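Local coordinates for outer envelope protein 64, mitochondrial (Arabidopsis thaliana, PDB 6HPG) that probably acts as a chaperone receptor in Hsp90-dependent protein targeting to mitochondria, its TPR domain being the part described here, at residues K72-Y77 with V102-N107; R80-E85 with A95-A100. All blocks are in the same frame, centred on the assembly; numbering follows the deposited sequence.

Contact 1: residues K72-Y77 with V102-N107; sequences KNVKAY and VLEPQN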
loop_
_atom_site.group_PDB
_atom_site.type_symbol
_atom_site.label_atom_id
_atom_site.label_comp_id
_atom_site.label_asym_id
_atom_site.label_seq_id
_atom_site.Cartn_x
_atom_site.Cartn_y
_atom_site.Cartn_z
ATOM N N LYS A 72 -1.902 11.545 4.675
ATOM C CA LYS A 72 -2.674 10.873 5.706
ATOM C C LYS A 72 -3.136 9.452 5.305
ATOM O O LYS A 72 -3.886 8.856 6.017
ATOM C CB LYS A 72 -3.837 11.761 6.125
ATOM C CG LYS A 72 -3.359 13.048 6.791
ATOM C CD LYS A 72 -4.506 14.000 7.055
ATOM C CE LYS A 72 -4.074 15.134 7.970
ATOM N NZ LYS A 72 -5.088 16.226 8.018
ATOM N N ASN A 73 -2.683 8.921 4.166
ATOM C CA ASN A 73 -3.020 7.572 3.765
ATOM C C ASN A 73 -2.399 6.485 4.652
ATOM O O ASN A 73 -1.234 6.141 4.488
ATOM C CB ASN A 73 -2.602 7.292 2.317
ATOM C CG ASN A 73 -3.178 5.997 1.827
ATOM O OD1 ASN A 73 -2.854 4.928 2.369
ATOM N ND2 ASN A 73 -4.151 6.081 0.922
ATOM N N VAL A 74 -3.208 5.895 5.520
ATOM C CA VAL A 74 -2.706 4.996 6.541
ATOM C C VAL A 74 -2.035 3.775 5.934
ATOM O O VAL A 74 -0.967 3.351 6.374
ATOM C CB VAL A 74 -3.817 4.491 7.481
ATOM C CG1 VAL A 74 -3.248 3.482 8.494
ATOM C CG2 VAL A 74 -4.469 5.654 8.203
ATOM N N LYS A 75 -2.707 3.182 4.974
ATOM C CA LYS A 75 -2.227 1.984 4.312
ATOM C C LYS A 75 -0.898 2.147 3.575
ATOM O O LYS A 75 -0.136 1.202 3.508
ATOM C CB LYS A 75 -3.326 1.374 3.429
ATOM C CG LYS A 75 -4.465 0.772 4.253
ATOM C CD LYS A 75 -5.357 -0.168 3.450
ATOM C CE LYS A 75 -6.715 -0.402 4.114
ATOM N NZ LYS A 75 -7.626 -1.327 3.343
ATOM N N ALA A 76 -0.582 3.351 3.111
ATOM C CA ALA A 76 0.717 3.632 2.512
ATOM C C ALA A 76 1.889 3.417 3.481
ATOM O O ALA A 76 2.945 2.887 3.102
ATOM C CB ALA A 76 0.717 5.046 1.896
ATOM N N TYR A 77 1.691 3.808 4.748
ATOM C CA TYR A 77 2.660 3.595 5.789
ATOM C C TYR A 77 2.785 2.105 6.200
ATOM O O TYR A 77 3.908 1.562 6.318
ATOM C CB TYR A 77 2.393 4.530 6.991
ATOM C CG TYR A 77 2.484 5.957 6.592
ATOM C CD1 TYR A 77 3.731 6.582 6.361
ATOM C CD2 TYR A 77 1.360 6.682 6.362
ATOM C CE1 TYR A 77 3.807 7.897 5.907
ATOM C CE2 TYR A 77 1.426 7.988 5.906
ATOM C CZ TYR A 77 2.643 8.597 5.689
ATOM O OH TYR A 77 2.644 9.900 5.249
ATOM N N VAL A 102 0.331 7.165 14.520
ATOM C CA VAL A 102 0.076 8.604 14.651
ATOM C C VAL A 102 -1.221 8.971 13.956
ATOM O O VAL A 102 -2.021 9.689 14.529
ATOM C CB VAL A 102 1.280 9.480 14.141
ATOM C CG1 VAL A 102 0.937 10.959 13.990
ATOM C CG2 VAL A 102 2.442 9.318 15.077
ATOM N N LEU A 103 -1.413 8.471 12.728
ATOM C CA LEU A 103 -2.637 8.694 11.936
ATOM C C LEU A 103 -3.832 7.831 12.435
ATOM O O LEU A 103 -4.970 8.266 12.407
ATOM C CB LEU A 103 -2.389 8.400 10.448
ATOM C CG LEU A 103 -1.226 9.180 9.817
ATOM C CD1 LEU A 103 -0.866 8.645 8.442
ATOM C CD2 LEU A 103 -1.554 10.661 9.751
ATOM N N GLU A 104 -3.579 6.606 12.864
ATOM C CA GLU A 104 -4.670 5.718 13.229
ATOM C C GLU A 104 -4.272 4.977 14.482
ATOM O O GLU A 104 -3.720 3.886 14.408
ATOM C CB GLU A 104 -4.998 4.761 12.068
ATOM C CG GLU A 104 -6.233 3.890 12.259
ATOM C CD GLU A 104 -6.520 3.010 11.040
ATOM O OE1 GLU A 104 -6.559 1.769 11.190
ATOM O OE2 GLU A 104 -6.724 3.547 9.933
ATOM N N PRO A 105 -4.511 5.609 15.661
ATOM C CA PRO A 105 -4.032 5.068 16.925
ATOM C C PRO A 105 -4.369 3.623 17.188
ATOM O O PRO A 105 -3.587 2.943 17.832
ATOM C CB PRO A 105 -4.712 5.971 17.953
ATOM C CG PRO A 105 -4.747 7.281 17.293
ATOM C CD PRO A 105 -5.054 6.975 15.847
ATOM N N GLN A 106 -5.530 3.151 16.734
ATOM C CA GLN A 106 -5.993 1.812 17.105
ATOM C C GLN A 106 -5.475 0.726 16.154
ATOM O O GLN A 106 -5.848 -0.441 16.309
ATOM C CB GLN A 106 -7.534 1.769 17.152
ATOM C CG GLN A 106 -8.160 2.767 18.110
ATOM C CD GLN A 106 -8.026 2.337 19.553
ATOM O OE1 GLN A 106 -7.313 2.971 20.332
ATOM N NE2 GLN A 106 -8.688 1.237 19.914
ATOM N N ASN A 107 -4.618 1.088 15.194
ATOM C CA ASN A 107 -4.340 0.205 14.079
ATOM C C ASN A 107 -3.661 -1.041 14.564
ATOM O O ASN A 107 -2.568 -0.992 15.115
ATOM C CB ASN A 107 -3.474 0.893 13.033
ATOM C CG ASN A 107 -3.314 0.050 11.799
ATOM O OD1 ASN A 107 -2.384 -0.748 11.692
ATOM N ND2 ASN A 107 -4.232 0.192 10.877
#

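Contact 2: residues R80-E85 with A95-A100; sequences RGTARE and ADFRHA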
loop_
_atom_site.group_PDB
_atom_site.type_symbol
_atom_site.label_atom_id
_atom_site.label_comp_id
_atom_site.label_asym_id
_atom_site.label_seq_id
_atom_site.Cartn_x
_atom_site.Cartn_y
_atom_site.Cartn_z
ATOM N N ARG A 80 4.436 0.326 3.066
ATOM C CA ARG A 80 5.855 0.644 2.925
ATOM C C ARG A 80 6.641 0.016 4.080
ATOM O O ARG A 80 7.732 -0.547 3.875
ATOM C CB ARG A 80 6.117 2.143 2.855
ATOM C CG ARG A 80 7.464 2.434 2.208
ATOM C CD ARG A 80 7.727 3.884 1.903
ATOM N NE ARG A 80 7.845 4.688 3.117
ATOM C CZ ARG A 80 8.026 6.005 3.117
ATOM N NH1 ARG A 80 8.111 6.652 4.261
ATOM N NH2 ARG A 80 8.163 6.678 1.972
ATOM N N GLY A 81 6.056 0.092 5.276
ATOM C CA GLY A 81 6.565 -0.601 6.454
ATOM C C GLY A 81 6.820 -2.076 6.256
ATOM O O GLY A 81 7.886 -2.584 6.632
ATOM N N THR A 82 5.842 -2.757 5.668
ATOM C CA THR A 82 5.944 -4.193 5.400
ATOM C C THR A 82 7.057 -4.496 4.407
ATOM O O THR A 82 7.751 -5.482 4.583
ATOM C CB THR A 82 4.608 -4.770 4.902
ATOM O OG1 THR A 82 3.587 -4.418 5.835
ATOM C CG2 THR A 82 4.654 -6.290 4.755
ATOM N N ALA A 83 7.215 -3.661 3.376
ATOM C CA ALA A 83 8.192 -3.922 2.311
ATOM C C ALA A 83 9.579 -3.717 2.894
ATOM O O ALA A 83 10.516 -4.461 2.591
ATOM C CB ALA A 83 7.979 -3.008 1.091
ATOM N N ARG A 84 9.710 -2.686 3.722
ATOM C CA ARG A 84 10.940 -2.443 4.414
ATOM C C ARG A 84 11.312 -3.578 5.369
ATOM O O ARG A 84 12.437 -4.038 5.336
ATOM C CB ARG A 84 10.875 -1.123 5.144
ATOM C CG ARG A 84 11.047 0.018 4.187
ATOM C CD ARG A 84 10.652 1.301 4.872
ATOM N NE ARG A 84 10.955 2.428 4.014
ATOM C CZ ARG A 84 10.827 3.700 4.389
ATOM N NH1 ARG A 84 10.373 4.037 5.616
ATOM N NH2 ARG A 84 11.156 4.644 3.525
ATOM N N GLU A 85 10.380 -4.035 6.188
ATOM C CA GLU A 85 10.675 -5.146 7.098
ATOM C C GLU A 85 11.083 -6.417 6.322
ATOM O O GLU A 85 11.935 -7.190 6.787
ATOM C CB GLU A 85 9.492 -5.421 7.985
ATOM C CG GLU A 85 9.719 -6.561 8.932
ATOM C CD GLU A 85 8.557 -6.773 9.851
ATOM O OE1 GLU A 85 8.715 -7.562 10.812
ATOM O OE2 GLU A 85 7.481 -6.159 9.633
ATOM N N ALA A 95 9.757 3.344 11.666
ATOM C CA ALA A 95 9.314 4.699 11.450
ATOM C C ALA A 95 7.925 4.741 10.787
ATOM O O ALA A 95 7.034 5.533 11.198
ATOM C CB ALA A 95 10.332 5.444 10.633
ATOM N N ASP A 96 7.738 3.887 9.772
ATOM C CA ASP A 96 6.489 3.857 9.046
ATOM C C ASP A 96 5.392 3.232 9.903
ATOM O O ASP A 96 4.277 3.760 9.942
ATOM C CB ASP A 96 6.597 3.056 7.756
ATOM C CG ASP A 96 7.353 3.747 6.673
ATOM O OD1 ASP A 96 7.499 4.996 6.640
ATOM O OD2 ASP A 96 7.772 2.973 5.787
ATOM N N PHE A 97 5.692 2.141 10.613
ATOM C CA PHE A 97 4.661 1.553 11.446
ATOM C C PHE A 97 4.304 2.565 12.588
ATOM O O PHE A 97 3.167 2.614 13.038
ATOM C CB PHE A 97 5.048 0.149 11.968
ATOM C CG PHE A 97 4.933 -0.970 10.926
ATOM C CD1 PHE A 97 3.700 -1.322 10.369
ATOM C CD2 PHE A 97 6.066 -1.721 10.547
ATOM C CE1 PHE A 97 3.616 -2.346 9.418
ATOM C CE2 PHE A 97 5.979 -2.746 9.599
ATOM C CZ PHE A 97 4.759 -3.055 9.029
ATOM N N ARG A 98 5.268 3.385 13.023
ATOM C CA ARG A 98 5.004 4.369 14.096
ATOM C C ARG A 98 4.142 5.482 13.591
ATOM O O ARG A 98 3.206 5.906 14.270
ATOM C CB ARG A 98 6.285 4.860 14.730
ATOM C CG ARG A 98 6.800 3.879 15.803
ATOM C CD ARG A 98 8.218 4.198 16.191
ATOM N NE ARG A 98 8.741 3.295 17.214
ATOM C CZ ARG A 98 10.035 3.112 17.480
ATOM N NH1 ARG A 98 10.982 3.768 16.817
ATOM N NH2 ARG A 98 10.398 2.281 18.457
ATOM N N HIS A 99 4.410 5.925 12.356
ATOM C CA HIS A 99 3.611 6.970 11.776
ATOM C C HIS A 99 2.162 6.579 11.454
ATOM O O HIS A 99 1.253 7.424 11.562
ATOM C CB HIS A 99 4.249 7.568 10.529
ATOM C CG HIS A 99 3.717 8.921 10.224
ATOM N ND1 HIS A 99 3.960 10.006 11.044
ATOM C CD2 HIS A 99 2.908 9.366 9.238
ATOM C CE1 HIS A 99 3.361 11.074 10.550
ATOM N NE2 HIS A 99 2.717 10.713 9.454
ATOM N N ALA A 100 1.948 5.331 11.053
ATOM C CA ALA A 100 0.603 4.835 10.844
ATOM C C ALA A 100 -0.215 4.960 12.114
ATOM O O ALA A 100 -1.431 5.196 12.041
ATOM C CB ALA A 100 0.627 3.383 10.420
#

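Contact 1: residues K72-Y77 with V102-N107
The Tyr77 ring meets Leu103 on a slant: methyl CD1 of Leu103 stands 3.5 Å from Tyr77 CE2, the two side chains crossing at about a right angle. The same ring pairs edge-to-face with His99, and its hydroxyl is tied to the carbonyl of Lys71. The other flat groups, the Glu104 carboxylate and the Asn107 amide, join each other. Asn107 ND2 donates to Glu104 OE1 (2.8 Å) almost in its own amide plane, yet it stands well above the carboxylate, 59° out of that plane. With CG anti to the backbone N (chi1 -173°) and the chain extended beyond it, Glu104 carries its carboxylate across Val74, whose CG2 lies 3.5 Å from Glu104 OE2. Val74 CG2 also packs on Leu103 CB at 4.1 Å, and the aliphatic part of Lys72 lies beside Leu103, with CG 4.2 Å from its CD2. This pairs the start of helix 74-86 with the end of helix 90-103, the two helices of the third TPR repeat. Asn73 caps helix 74-86 by accepting from Ala76 N at OD1 (2.9 Å), while Glu104 leaves the helical path and opens a type I turn that closes on Asn107, the N-cap of helix 108-118. Glu104 OE2 has its strongest partner outside, a polar side chain of the bound peptide. With an alanine here, the Asn107 amide would probably lose one of its holds, the peptide group its acceptor, and Val74 the cover of the carboxylate. No hydrogen bond crosses between the two segments, which implies that they meet by van der Waals contact, the Glu104 carboxylate on Val74 included; the polar atoms bond within their own segments, at the caps or to the peptide, to which Lys75 adds a salt bridge with an acidic side chain.

Contact 2: residues R80-E85 with A95-A100
Gly81 and Asp96 mark the closest pass of the two backbones, their CA atoms 5.2 Å apart. The segments run antiparallel at 158°, with axes approaching to 8.8 Å, as in the antiparallel helical hairpin of a tetratricopeptide repeat; Gly81 and Phe97 occupy two consensus positions of that motif. Phe97 lays one ring face against Gly81, whose CA stands 4.2 Å from the ring centroid in a CH-pi contact. The close fit depends on the missing side chain, for a CB on Gly81 would lie only 3.1 Å from Phe97 CE2. On another side of the interface Asp96 is held by two arginines. Arg80 grips it side-on, NE to Asp96 OD2 (3.2 Å) and NH1 to Asp96 OD1 (3.0 Å), both nearly straight, on the syn sides and close to the guanidinium plane. A bend at chi3 (66°) turns its head back to present that edge. Arg84 comes in extended from CG to NE, its guanidinium nearly parallel to the carboxylate, and forms a salt bridge through NH1 with Asp96 OD2 at 2.8 Å. One face of the Arg84 head lies against NE of Arg80; the two heads stack in part beside the carboxylate they share, whose charge probably balances them. Outside the pair, Thr64 takes Arg80 NH2 and the carbonyl of Glu92 takes Arg84 NH1. Glu85, salt-bridged to Arg116, sets its carboxylate almost perpendicular to the aromatic ring, OE2 standing 3.7 Å from Phe97 CE2.

In the fold
Both contacts join helix 74-86 to helix 90-103, with centres about 10 Å apart, and contact 2 is nested along the chain inside the loop closed by contact 1. Tyr77 is the bridge between them: its carbonyl O lies 3.4 Å from Asp96 CB, its CZ 3.6 Å from His99 CD2, and its CB 4.0 Å from Ala100 CB. The contacts differ in their share of the bound peptide. Four residues of contact 1, among them Lys75 and Glu104, reach it, whereas contact 2 touches it only through Thr82, on an apolar side chain. In this hairpin, the groups offered to the ligand lie mainly where helix 74-86 begins and helix 90-103 ends.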